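Local coordinates for citrate lyase subunit beta-like protein (Mycobacterium tuberculosis H37Rv, PDB 6ARB), which probably acts as a magnesium-dependent lyase of the HpcH/HpaI aldolase family, assembles as a homotrimer and may play a role in fatty acid biosynthesis, at residues P16-C21 with F211-C216; L98-S103 with L118-R123; M140-E145 with H169-I174; G198-A203 with V225-R230. All blocks are in the same frame, centred on the assembly; numbering follows the deposited sequence. Where two conformers were deposited one is given.

In the fold
All four contacts belong to one TIM barrel. Contact 1 pairs its first and eighth strands, closing the ring, while contact 2 and contact 3 involve the neighbouring strands 114-119 and 137-142, joined by Val119 N to Met141 O at 2.8 Å. Contacts 2 and 3 both reach the bound pyruvate, and contact 2 also supplies a magnesium ligand; contact 1 holds the adenine end of coenzyme A. Inside the barrel, Met141 CE of contact 3 lies 3.5 Å from Val215 CG2 of contact 1. Contact 4 packs two outer helices against strand 213-216, touching contact 1, but its centre lies about 25 Å from that of contact 2.

Contact 1 of 4, residues P16-C21 with F211-C216; sequences PGWLFC and FDVTVC. With COA (coenzyme A), chain F.
With CG1 of Val213 opposite its backbone N (chi1 170°) and the Trp18 indole rotated back beside its own N (chi1 -67°), the two methyls of the valine come to lie over one face of the ring. CG1 stands 3.6 Å from the centroid of the five-membered ring, close enough to its normal for a CH-pi contact, while CG2 approaches Trp18 NE1 and CE2 nearer the rim. The indole N-H is engaged by Gly15 O. Backbone evidence for the pairing is direct: Thr214 N donates to Pro16 O at 3.0 Å, Cys216 N to Trp18 O at 2.7 Å, and Phe20 N to Cys216 O at 3.0 Å with an N-H...O angle of 166°. These bonds join strands 17-21 and 213-216 in parallel, first to eighth, which is the seam that closes the TIM barrel. Trp18 and Val215 project on the face turned to the interior; Leu19 and Cys216 project on the other, where Cys216 meets helix 221-228. Further along, Val215 CG1 reaches the Phe20 ring obliquely, 3.4 Å from CD2. Over the centre of that ring, 3.6 Å above its plane, sits C2P of coenzyme A. The adenine of coenzyme A is bound at the same residue: N6A donates to Phe20 O at 2.9 Å, and Cys21 SG lies 3.4 Å from N1A.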
# COMPACT_ATOMS: atom_id res chain seq x y z
N PRO A 16 -13.65 8.64 -20.91
CA PRO A 16 -12.73 7.77 -20.18
C PRO A 16 -12.05 6.73 -21.07
O PRO A 16 -11.17 6.02 -20.59
CB PRO A 16 -13.65 7.06 -19.19
CG PRO A 16 -14.94 6.93 -19.96
CD PRO A 16 -15.05 8.19 -20.79
N GLY A 17 -12.48 6.61 -22.32
CA GLY A 17 -11.97 5.57 -23.19
C GLY A 17 -10.81 6.02 -24.05
O GLY A 17 -11.00 6.56 -25.14
N TRP A 18 -9.59 5.80 -23.56
CA TRP A 18 -8.38 6.14 -24.30
C TRP A 18 -7.78 4.88 -24.93
O TRP A 18 -7.84 3.79 -24.34
CB TRP A 18 -7.35 6.79 -23.39
CG TRP A 18 -7.74 8.14 -22.87
CD1 TRP A 18 -9.01 8.62 -22.70
CD2 TRP A 18 -6.85 9.18 -22.47
NE1 TRP A 18 -8.95 9.91 -22.20
CE2 TRP A 18 -7.64 10.27 -22.05
CE3 TRP A 18 -5.46 9.29 -22.41
CZ2 TRP A 18 -7.08 11.46 -21.59
CZ3 TRP A 18 -4.90 10.48 -21.95
CH2 TRP A 18 -5.71 11.54 -21.54
N LEU A 19 -7.21 5.03 -26.12
CA LEU A 19 -6.75 3.87 -26.89
C LEU A 19 -5.34 4.05 -27.41
O LEU A 19 -5.05 5.01 -28.10
CB LEU A 19 -7.70 3.61 -28.06
CG LEU A 19 -7.36 2.54 -29.11
CD1 LEU A 19 -7.22 1.16 -28.47
CD2 LEU A 19 -8.47 2.52 -30.15
N PHE A 20 -4.47 3.10 -27.06
CA PHE A 20 -3.13 3.00 -27.65
C PHE A 20 -3.21 2.57 -29.12
O PHE A 20 -3.90 1.62 -29.46
CB PHE A 20 -2.30 1.94 -26.91
CG PHE A 20 -1.52 2.46 -25.73
CD1 PHE A 20 -0.47 3.35 -25.90
CD2 PHE A 20 -1.80 2.00 -24.45
CE1 PHE A 20 0.26 3.81 -24.81
CE2 PHE A 20 -1.08 2.45 -23.36
CZ PHE A 20 -0.05 3.35 -23.54
N CYS A 21 -2.45 3.23 -29.98
CA CYS A 21 -2.22 2.72 -31.33
C CYS A 21 -0.76 2.94 -31.71
O CYS A 21 -0.25 4.05 -31.60
CB CYS A 21 -3.17 3.38 -32.33
SG CYS A 21 -3.05 2.75 -34.03
N PHE A 211 -10.56 7.11 -10.79
CA PHE A 211 -9.79 7.16 -12.03
C PHE A 211 -10.60 7.90 -13.09
O PHE A 211 -11.82 7.79 -13.11
CB PHE A 211 -9.45 5.75 -12.53
CG PHE A 211 -8.22 5.16 -11.89
CD1 PHE A 211 -6.96 5.47 -12.37
CD2 PHE A 211 -8.32 4.33 -10.79
CE1 PHE A 211 -5.83 4.94 -11.78
CE2 PHE A 211 -7.21 3.80 -10.20
CZ PHE A 211 -5.96 4.10 -10.69
N ASP A 212 -9.91 8.65 -13.95
CA ASP A 212 -10.57 9.44 -14.99
C ASP A 212 -10.59 8.71 -16.32
O ASP A 212 -11.40 8.99 -17.19
CB ASP A 212 -9.85 10.77 -15.18
CG ASP A 212 -9.77 11.56 -13.89
OD1 ASP A 212 -10.83 12.08 -13.44
OD2 ASP A 212 -8.65 11.64 -13.34
N VAL A 213 -9.68 7.76 -16.46
CA VAL A 213 -9.46 7.09 -17.73
C VAL A 213 -9.10 5.63 -17.52
O VAL A 213 -8.38 5.29 -16.59
CB VAL A 213 -8.31 7.77 -18.51
CG1 VAL A 213 -7.91 6.93 -19.73
CG2 VAL A 213 -8.70 9.19 -18.93
N THR A 214 -9.65 4.77 -18.37
CA THR A 214 -9.14 3.40 -18.50
C THR A 214 -8.51 3.29 -19.88
O THR A 214 -9.18 3.48 -20.90
CB THR A 214 -10.24 2.32 -18.28
OG1 THR A 214 -10.61 2.28 -16.89
CG2 THR A 214 -9.72 0.92 -18.67
N VAL A 215 -7.21 3.02 -19.92
CA VAL A 215 -6.52 2.92 -21.20
C VAL A 215 -6.72 1.55 -21.80
O VAL A 215 -6.59 0.53 -21.11
CB VAL A 215 -5.02 3.17 -21.04
CG1 VAL A 215 -4.32 3.09 -22.40
CG2 VAL A 215 -4.78 4.52 -20.39
N CYS A 216 -6.99 1.53 -23.10
CA CYS A 216 -7.30 0.30 -23.82
C CYS A 216 -6.25 0.00 -24.88
O CYS A 216 -5.54 0.90 -25.30
CB CYS A 216 -8.65 0.47 -24.53
SG CYS A 216 -10.02 0.80 -23.43
N1A COA F . -5.75 0.89 -32.96
C2A COA F . -6.54 1.03 -34.05
N3A COA F . -7.15 -0.02 -34.61
C4A COA F . -7.00 -1.27 -34.10
C5A COA F . -6.20 -1.46 -32.98
C6A COA F . -5.58 -0.33 -32.42
N6A COA F . -4.72 -0.50 -31.22
N7A COA F . -6.22 -2.78 -32.67
C8A COA F . -7.00 -3.40 -33.58
N9A COA F . -7.47 -2.49 -34.45
C1B COA F . -8.37 -2.75 -35.55
C2B COA F . -7.79 -3.53 -36.63
O2B COA F . -7.22 -2.67 -37.56
C3B COA F . -8.94 -4.15 -37.21
O3B COA F . -9.58 -3.18 -37.96
P3B COA F . -10.50 -3.60 -39.13
O7A COA F . -10.53 -5.11 -39.22
O8A COA F . -9.94 -3.02 -40.40
O9A COA F . -11.90 -3.06 -38.89
C4B COA F . -9.78 -4.48 -36.07
O4B COA F . -9.45 -3.48 -35.09
C5B COA F . -9.49 -5.81 -35.56
O5B COA F . -8.17 -6.18 -35.53
P1A COA F . -7.64 -7.39 -34.72
O1A COA F . -7.50 -8.56 -35.65
O2A COA F . -8.59 -7.73 -33.61
O3A COA F . -6.25 -6.97 -34.14
P2A COA F . -4.87 -7.36 -34.78
O4A COA F . -4.74 -8.86 -34.88
O5A COA F . -4.71 -6.74 -36.14
O6A COA F . -3.71 -6.84 -33.88
CBP COA F . -2.83 -5.81 -31.83
CCP COA F . -3.88 -6.70 -32.52
CDP COA F . -1.51 -5.89 -32.58
CEP COA F . -2.62 -6.23 -30.40
CAP COA F . -3.40 -4.37 -31.86
OAP COA F . -4.57 -4.37 -31.14
C9P COA F . -2.51 -3.33 -31.22
O9P COA F . -1.64 -2.75 -31.86
N8P COA F . -2.71 -3.06 -29.83
C7P COA F . -1.90 -2.05 -29.13
C6P COA F . -0.55 -2.48 -28.62
C5P COA F . 0.22 -1.38 -27.96
O5P COA F . 0.06 -0.22 -28.35
N4P COA F . 1.13 -1.70 -26.88
C3P COA F . 1.85 -0.64 -26.26
C2P COA F . 1.19 -0.08 -25.01
S1P COA F . 0.39 -1.29 -23.96

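Contact 2 of 4, residues L98-S103 with L118-R123; sequences LPKAES and LVETAR. With MG (magnesium ion), chain D; PYR (pyruvic acid), chain E.
Leu118 grips the loop twice through its backbone: its N donates to Leu98 O at 2.9 Å, and its O accepts from Ala101 N at 3.1 Å. Between these bonds the chain at Pro99 and Lys100 bends over the leucine, whose CB and CD2 lie against Pro99. Val119 brings only CG2 near Ala101 O. At Glu120 the strand gives way to a loop. CG stands between the backbone N and the carbonyl carbon (chi1 50°), and the chain then runs extended, so that the two carboxylate oxygens divide their work. OE1 binds the magnesium ion at 2.2 Å, whereas OE2 receives Lys100 N at 2.8 Å on its anti lone pair, a bond that, together with the metal on OE1, restrains the rotation of the carboxylate. This is the C-terminal mouth of the TIM barrel, where loops after successive strands carry the active site: Asp146 and both chelating oxygens of pyruvate share the same metal. Lys100 NZ makes only a long salt bridge to Glu120 OE2 (3.9 Å); Glu44 and Asp146 hold it more closely. Thr121, the N-cap of the following helix, donates OG1 to Glu102 OE1 at 2.7 Å and accepts from Gly124 N. A water also donates to Thr121 OG1 and to Ala101 O, the latter at 2.6 Å, and accepts from Glu120 N. Arg123 NH1 reaches Glu102 O through a second water, 2.9 Å from NH1, while its NE donates to Ala180 of the second subunit.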
# COMPACT_ATOMS: atom_id res chain seq x y z
N LEU A 98 5.18 9.89 -20.86
CA LEU A 98 6.57 9.55 -20.56
C LEU A 98 6.61 8.18 -19.90
O LEU A 98 6.17 8.03 -18.76
CB LEU A 98 7.17 10.60 -19.62
CG LEU A 98 8.53 10.24 -19.03
CD1 LEU A 98 9.57 10.14 -20.13
CD2 LEU A 98 8.95 11.28 -17.98
N PRO A 99 7.15 7.18 -20.60
CA PRO A 99 7.24 5.86 -19.99
C PRO A 99 8.40 5.78 -19.01
O PRO A 99 9.35 6.58 -19.10
CB PRO A 99 7.48 4.95 -21.20
CG PRO A 99 8.26 5.79 -22.11
CD PRO A 99 7.80 7.22 -21.93
N LYS A 100 8.30 4.84 -18.08
CA LYS A 100 9.33 4.63 -17.06
C LYS A 100 9.64 5.94 -16.33
O LYS A 100 10.80 6.22 -16.02
CB LYS A 100 10.60 4.04 -17.68
CG LYS A 100 10.46 2.60 -18.17
CD LYS A 100 10.61 2.52 -19.67
CE LYS A 100 10.70 1.08 -20.15
NZ LYS A 100 9.47 0.64 -20.86
N ALA A 101 8.61 6.74 -16.07
CA ALA A 101 8.79 7.98 -15.33
C ALA A 101 9.36 7.69 -13.95
O ALA A 101 8.79 6.93 -13.18
CB ALA A 101 7.47 8.74 -15.23
N GLU A 102 10.49 8.32 -13.63
CA GLU A 102 11.23 8.00 -12.43
C GLU A 102 11.67 9.18 -11.57
O GLU A 102 12.12 8.99 -10.45
CB GLU A 102 12.42 7.11 -12.78
CG GLU A 102 11.99 5.68 -13.04
CD GLU A 102 13.14 4.75 -13.35
OE1 GLU A 102 12.95 3.53 -13.21
OE2 GLU A 102 14.23 5.23 -13.74
N SER A 103 11.55 10.40 -12.10
CA SER A 103 11.86 11.59 -11.30
C SER A 103 11.11 12.82 -11.83
O SER A 103 10.72 12.87 -13.00
CB SER A 103 13.36 11.88 -11.31
OG SER A 103 13.76 12.36 -12.59
N LEU A 118 3.89 7.96 -17.01
CA LEU A 118 3.61 6.54 -16.87
C LEU A 118 4.59 5.90 -15.88
O LEU A 118 5.74 5.65 -16.22
CB LEU A 118 3.71 5.87 -18.24
CG LEU A 118 3.65 4.34 -18.31
CD1 LEU A 118 2.44 3.79 -17.54
CD2 LEU A 118 3.65 3.89 -19.77
N VAL A 119 4.13 5.66 -14.66
CA VAL A 119 4.98 5.07 -13.64
C VAL A 119 4.89 3.56 -13.74
O VAL A 119 3.81 2.99 -13.57
CB VAL A 119 4.55 5.52 -12.23
CG1 VAL A 119 5.33 4.76 -11.18
CG2 VAL A 119 4.75 7.03 -12.08
N GLU A 120 6.01 2.92 -14.01
CA GLU A 120 6.00 1.48 -14.29
C GLU A 120 7.28 0.80 -13.84
O GLU A 120 7.68 -0.21 -14.41
CB GLU A 120 5.76 1.25 -15.78
CG GLU A 120 6.68 2.05 -16.70
CD GLU A 120 6.28 1.91 -18.14
OE1 GLU A 120 5.47 0.98 -18.42
OE2 GLU A 120 6.75 2.70 -18.98
N THR A 121 7.92 1.38 -12.83
CA THR A 121 9.11 0.83 -12.21
C THR A 121 9.08 1.11 -10.71
O THR A 121 8.32 1.99 -10.25
CB THR A 121 10.41 1.46 -12.80
OG1 THR A 121 10.48 2.84 -12.42
CG2 THR A 121 10.44 1.35 -14.32
N ALA A 122 9.89 0.37 -9.96
CA ALA A 122 9.96 0.56 -8.52
C ALA A 122 10.37 1.99 -8.18
O ALA A 122 9.75 2.65 -7.35
CB ALA A 122 10.90 -0.45 -7.89
N ARG A 123 11.40 2.50 -8.87
CA ARG A 123 11.85 3.88 -8.63
C ARG A 123 10.71 4.85 -8.88
O ARG A 123 10.48 5.77 -8.10
CB ARG A 123 13.06 4.22 -9.52
CG ARG A 123 13.65 5.61 -9.22
CD ARG A 123 14.20 5.69 -7.79
NE ARG A 123 15.46 4.98 -7.67
CZ ARG A 123 16.64 5.51 -7.98
NH1 ARG A 123 16.70 6.76 -8.41
NH2 ARG A 123 17.76 4.80 -7.85
MG MG D . 5.47 -0.26 -20.29
C PYR E . 3.11 -1.48 -19.08
O PYR E . 2.28 -2.15 -18.32
OXT PYR E . 4.37 -1.83 -19.07
CA PYR E . 2.65 -0.41 -19.88
O3 PYR E . 3.35 0.08 -20.88
CB PYR E . 1.31 0.20 -19.59
O HOH W 1 8.44 4.38 -13.69
O HOH W 2 14.58 8.64 -9.19
O HOH W 3 5.86 -1.39 -22.34
O HOH W 4 6.56 1.38 -21.40

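Contact 3 of 4, residues M140-E145 with H169-I174; sequences MMWGAE and HVRSTI. With PYR (pyruvic acid), chain E.
This is strand-on-helix packing in the barrel wall, with Trp142 and Met140 of strand 137-142 set against Arg171 and Ile174 of helix 165-180. The short axes run antiparallel (178°) and approach to 8.2 Å, as expected for a helix that leads back along the outside of a TIM barrel. No hydrogen bond crosses directly; the evidence lies in the side chains. The Arg171 chain, extended from CG to NE, passes over the Trp142 indole with CB 3.9 Å from the centroid of the six-membered ring, 23° off its normal, a CH-pi contact. CG sits 3.5 Å from Trp142 NE1. The guanidinium does not stack: its plane is turned 72° from the ring, and NE1 comes up at its edge. Both groups converge on one acceptor, since Trp142 NE1 and Arg171 NE each reach Asp187 OD1, and Asp205 takes Arg171 NH1. Ile174 fills the next position along the strand, CG2 resting 3.7 Å from Met140 CB and CG1 3.9 Å from Trp142 CB. Beyond the strand, Glu145 N at the start of helix 144-151 donates to pyruvate O at 3.0 Å. Strand 114-119 lies to one side, with Val119 touching both Met140 and Ile174; helix 128-133 covers Met140, strand 184-187 bonds to its backbone, and near the N-terminal end of helix 165-180 the His169 ring meets His169 of the second and of the third subunit.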
# COMPACT_ATOMS: atom_id res chain seq x y z
N MET A 140 -1.19 10.98 -14.46
CA MET A 140 -0.33 9.86 -14.03
C MET A 140 -1.02 8.58 -14.44
O MET A 140 -2.22 8.44 -14.23
CB MET A 140 -0.19 9.82 -12.51
CG MET A 140 0.19 11.13 -11.91
SD MET A 140 1.97 11.22 -11.82
CE MET A 140 2.27 9.91 -10.62
N MET A 141 -0.24 7.66 -15.00
CA MET A 141 -0.71 6.34 -15.35
C MET A 141 0.22 5.35 -14.67
O MET A 141 1.35 5.70 -14.31
CB MET A 141 -0.67 6.16 -16.87
CG MET A 141 -1.20 4.81 -17.35
SD MET A 141 -1.18 4.73 -19.15
CE MET A 141 -1.74 3.03 -19.40
N TRP A 142 -0.25 4.13 -14.46
CA TRP A 142 0.64 3.09 -13.97
C TRP A 142 0.66 1.91 -14.96
O TRP A 142 -0.30 1.70 -15.73
CB TRP A 142 0.23 2.65 -12.58
CG TRP A 142 -1.00 1.79 -12.55
CD1 TRP A 142 -2.29 2.18 -12.76
CD2 TRP A 142 -1.04 0.38 -12.32
NE1 TRP A 142 -3.14 1.10 -12.66
CE2 TRP A 142 -2.39 -0.02 -12.39
CE3 TRP A 142 -0.07 -0.59 -12.05
CZ2 TRP A 142 -2.79 -1.35 -12.20
CZ3 TRP A 142 -0.47 -1.91 -11.86
CH2 TRP A 142 -1.82 -2.27 -11.93
N GLY A 143 1.76 1.17 -14.96
CA GLY A 143 1.94 0.08 -15.91
C GLY A 143 2.38 -1.17 -15.17
O GLY A 143 3.46 -1.19 -14.57
N ALA A 144 1.55 -2.20 -15.21
CA ALA A 144 1.78 -3.39 -14.39
C ALA A 144 2.87 -4.29 -14.97
O ALA A 144 3.60 -4.95 -14.23
CB ALA A 144 0.48 -4.18 -14.25
N GLU A 145 2.99 -4.31 -16.30
CA GLU A 145 3.88 -5.27 -16.94
C GLU A 145 5.35 -4.88 -16.87
O GLU A 145 6.20 -5.71 -16.52
CB GLU A 145 3.43 -5.57 -18.36
CG GLU A 145 1.95 -5.90 -18.45
CD GLU A 145 1.56 -7.05 -17.53
OE1 GLU A 145 2.36 -8.01 -17.41
OE2 GLU A 145 0.46 -7.01 -16.93
N HIS A 169 -0.78 -2.39 -5.03
CA HIS A 169 -0.12 -1.36 -4.24
C HIS A 169 0.26 -0.15 -5.11
O HIS A 169 -0.04 1.00 -4.77
CB HIS A 169 1.13 -1.97 -3.58
CG HIS A 169 1.80 -1.07 -2.60
ND1 HIS A 169 1.53 -1.10 -1.25
CD2 HIS A 169 2.75 -0.12 -2.77
CE1 HIS A 169 2.27 -0.20 -0.63
NE2 HIS A 169 3.03 0.40 -1.53
N VAL A 170 0.91 -0.40 -6.24
CA VAL A 170 1.33 0.69 -7.11
C VAL A 170 0.15 1.42 -7.72
O VAL A 170 0.16 2.65 -7.89
CB VAL A 170 2.29 0.20 -8.20
CG1 VAL A 170 2.52 1.29 -9.24
CG2 VAL A 170 3.60 -0.23 -7.57
N ARG A 171 -0.89 0.67 -8.05
CA ARG A 171 -2.10 1.29 -8.59
C ARG A 171 -2.65 2.36 -7.63
O ARG A 171 -2.97 3.48 -8.06
CB ARG A 171 -3.15 0.22 -8.88
CG ARG A 171 -4.48 0.78 -9.45
CD ARG A 171 -5.44 -0.36 -9.77
NE ARG A 171 -6.66 0.05 -10.46
CZ ARG A 171 -7.84 0.17 -9.87
NH1 ARG A 171 -7.94 -0.04 -8.56
NH2 ARG A 171 -8.93 0.50 -10.56
N SER A 172 -2.81 1.99 -6.36
CA SER A 172 -3.30 2.92 -5.36
C SER A 172 -2.31 4.05 -5.13
O SER A 172 -2.70 5.21 -4.98
CB SER A 172 -3.50 2.20 -4.03
OG SER A 172 -4.51 1.24 -4.14
N THR A 173 -1.03 3.71 -5.11
CA THR A 173 0.01 4.74 -5.02
C THR A 173 -0.13 5.84 -6.08
O THR A 173 -0.05 7.03 -5.76
CB THR A 173 1.42 4.12 -5.08
OG1 THR A 173 1.60 3.27 -3.94
CG2 THR A 173 2.50 5.21 -5.06
N ILE A 174 -0.34 5.44 -7.33
CA ILE A 174 -0.46 6.41 -8.43
C ILE A 174 -1.76 7.20 -8.38
O ILE A 174 -1.76 8.40 -8.67
CB ILE A 174 -0.33 5.75 -9.81
CG1 ILE A 174 1.13 5.62 -10.21
CG2 ILE A 174 -1.07 6.57 -10.87
CD1 ILE A 174 1.98 4.93 -9.19
C PYR E . 3.11 -1.48 -19.08
O PYR E . 2.28 -2.15 -18.32
OXT PYR E . 4.37 -1.83 -19.07
CA PYR E . 2.65 -0.41 -19.88
O3 PYR E . 3.35 0.08 -20.88
CB PYR E . 1.31 0.20 -19.59

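Contact 4 of 4, residues G198-A203 with V225-R230; sequences GLQEEA and VRKAYR
The methyls of Ala203 and Ala228 meet across the interface, CB to CB at 3.4 Å, tighter than the usual van der Waals distance between carbons; Ala228 aims its methyl nearly at Ala203, whose own methyl is met from the side. Having no longer side chain between them, helices 196-209 and 221-228 come close here, the CA atoms of the two alanines being 5.6 Å apart. Leu199 and Val225 continue the apolar strip one turn earlier on the first helix, meeting at about a right angle: Leu199 CD1 touches Val225 CG2 at 4.0 Å. The leucine has CG opposite its backbone N (chi1 171°), which carries its branch toward the valine. That same valine methyl grazes Ala203 CB at 4.5 Å, linking the leucine and alanine contacts. Tyr229 then comes in beside Ala203, its CE1 3.7 Å from the backbone Ala203 O and meeting the carbonyl at a slant. On the outer side Gln200 and Lys227 cross obliquely, the amide NE2 lying 4.1 Å from Lys227 CE; Gln200 also touches a crystal neighbour, so its pose may partly reflect the lattice. No hydrogen bond spans the two segments, and the contact rests on apolar packing. Well removed from the metal and substrate sites, it joins neighbouring helices of the barrel's outer layer, one before and one after strand 213-216. Thr214 of that strand points out between them, touching Leu199, Ala203 and Val225, and its OG1 probably hydrogen-bonds to Tyr229 OH (3.0 Å), while Pro16 and Phe211 pack on the tyrosine and Cys216 on Val225.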
# COMPACT_ATOMS: atom_id res chain seq x y z
N GLY A 198 -13.62 -9.27 -17.47
CA GLY A 198 -12.53 -8.80 -16.63
C GLY A 198 -12.29 -7.30 -16.76
O GLY A 198 -12.04 -6.62 -15.76
N LEU A 199 -12.38 -6.79 -17.99
CA LEU A 199 -12.23 -5.35 -18.25
C LEU A 199 -13.36 -4.55 -17.61
O LEU A 199 -13.14 -3.47 -17.04
CB LEU A 199 -12.18 -5.08 -19.75
CG LEU A 199 -12.24 -3.62 -20.23
CD1 LEU A 199 -11.07 -2.79 -19.71
CD2 LEU A 199 -12.29 -3.57 -21.75
N GLN A 200 -14.57 -5.08 -17.70
CA GLN A 200 -15.73 -4.44 -17.08
C GLN A 200 -15.54 -4.28 -15.57
O GLN A 200 -15.73 -3.19 -15.01
CB GLN A 200 -17.00 -5.25 -17.38
CG GLN A 200 -18.29 -4.63 -16.83
CD GLN A 200 -19.53 -5.40 -17.28
OE1 GLN A 200 -19.45 -6.58 -17.63
NE2 GLN A 200 -20.68 -4.73 -17.28
N GLU A 201 -15.14 -5.37 -14.91
CA GLU A 201 -14.88 -5.36 -13.47
C GLU A 201 -13.86 -4.30 -13.09
O GLU A 201 -14.06 -3.55 -12.13
CB GLU A 201 -14.36 -6.73 -13.02
CG GLU A 201 -15.33 -7.87 -13.24
CD GLU A 201 -14.71 -9.22 -12.95
OE1 GLU A 201 -13.69 -9.27 -12.22
OE2 GLU A 201 -15.23 -10.24 -13.45
N GLU A 202 -12.76 -4.26 -13.84
CA GLU A 202 -11.66 -3.33 -13.57
C GLU A 202 -12.10 -1.88 -13.77
O GLU A 202 -11.82 -1.02 -12.94
CB GLU A 202 -10.46 -3.63 -14.48
CG GLU A 202 -9.64 -4.81 -14.05
CD GLU A 202 -8.38 -5.01 -14.88
OE1 GLU A 202 -8.23 -4.38 -15.97
OE2 GLU A 202 -7.53 -5.82 -14.44
N ALA A 203 -12.76 -1.63 -14.89
CA ALA A 203 -13.21 -0.30 -15.24
C ALA A 203 -14.28 0.24 -14.30
O ALA A 203 -14.32 1.44 -14.03
CB ALA A 203 -13.72 -0.27 -16.68
N VAL A 225 -15.51 0.23 -21.64
CA VAL A 225 -15.03 1.22 -20.69
C VAL A 225 -16.02 2.37 -20.50
O VAL A 225 -16.28 2.78 -19.37
CB VAL A 225 -13.64 1.76 -21.09
CG1 VAL A 225 -13.28 3.00 -20.27
CG2 VAL A 225 -12.60 0.67 -20.90
N ARG A 226 -16.58 2.87 -21.59
CA ARG A 226 -17.55 3.97 -21.51
C ARG A 226 -18.78 3.54 -20.71
O ARG A 226 -19.28 4.29 -19.87
CB ARG A 226 -17.95 4.45 -22.91
CG ARG A 226 -16.85 5.22 -23.66
CD ARG A 226 -17.27 5.56 -25.08
NE ARG A 226 -16.31 6.45 -25.74
CZ ARG A 226 -16.17 6.57 -27.06
NH1 ARG A 226 -15.26 7.40 -27.56
NH2 ARG A 226 -16.93 5.85 -27.88
N LYS A 227 -19.24 2.32 -20.96
CA LYS A 227 -20.37 1.76 -20.23
C LYS A 227 -20.03 1.59 -18.75
O LYS A 227 -20.84 1.91 -17.89
CB LYS A 227 -20.76 0.41 -20.84
CG LYS A 227 -21.95 -0.27 -20.18
CD LYS A 227 -22.52 -1.40 -21.03
CE LYS A 227 -22.04 -2.79 -20.58
NZ LYS A 227 -20.68 -3.16 -21.11
N ALA A 228 -18.83 1.10 -18.46
CA ALA A 228 -18.42 0.87 -17.07
C ALA A 228 -18.33 2.16 -16.26
O ALA A 228 -18.54 2.15 -15.04
CB ALA A 228 -17.10 0.12 -17.02
N TYR A 229 -18.04 3.27 -16.92
CA TYR A 229 -17.89 4.55 -16.23
C TYR A 229 -19.26 5.22 -16.02
O TYR A 229 -19.37 6.25 -15.37
CB TYR A 229 -16.91 5.48 -16.97
CG TYR A 229 -15.44 5.29 -16.57
CD1 TYR A 229 -14.73 4.16 -16.97
CD2 TYR A 229 -14.77 6.24 -15.81
CE1 TYR A 229 -13.39 3.97 -16.60
CE2 TYR A 229 -13.42 6.07 -15.43
CZ TYR A 229 -12.74 4.94 -15.84
OH TYR A 229 -11.43 4.74 -15.48
N ARG A 230 -20.31 4.62 -16.56
CA ARG A 230 -21.67 5.02 -16.22
C ARG A 230 -22.17 4.18 -15.05
O ARG A 230 -22.21 2.96 -15.14
CB ARG A 230 -22.62 4.86 -17.41
CG ARG A 230 -24.06 5.23 -17.08
CD ARG A 230 -24.98 5.17 -18.30
NE ARG A 230 -26.10 6.09 -18.17
CZ ARG A 230 -27.22 5.84 -17.50
NH1 ARG A 230 -27.37 4.67 -16.88
NH2 ARG A 230 -28.18 6.75 -17.44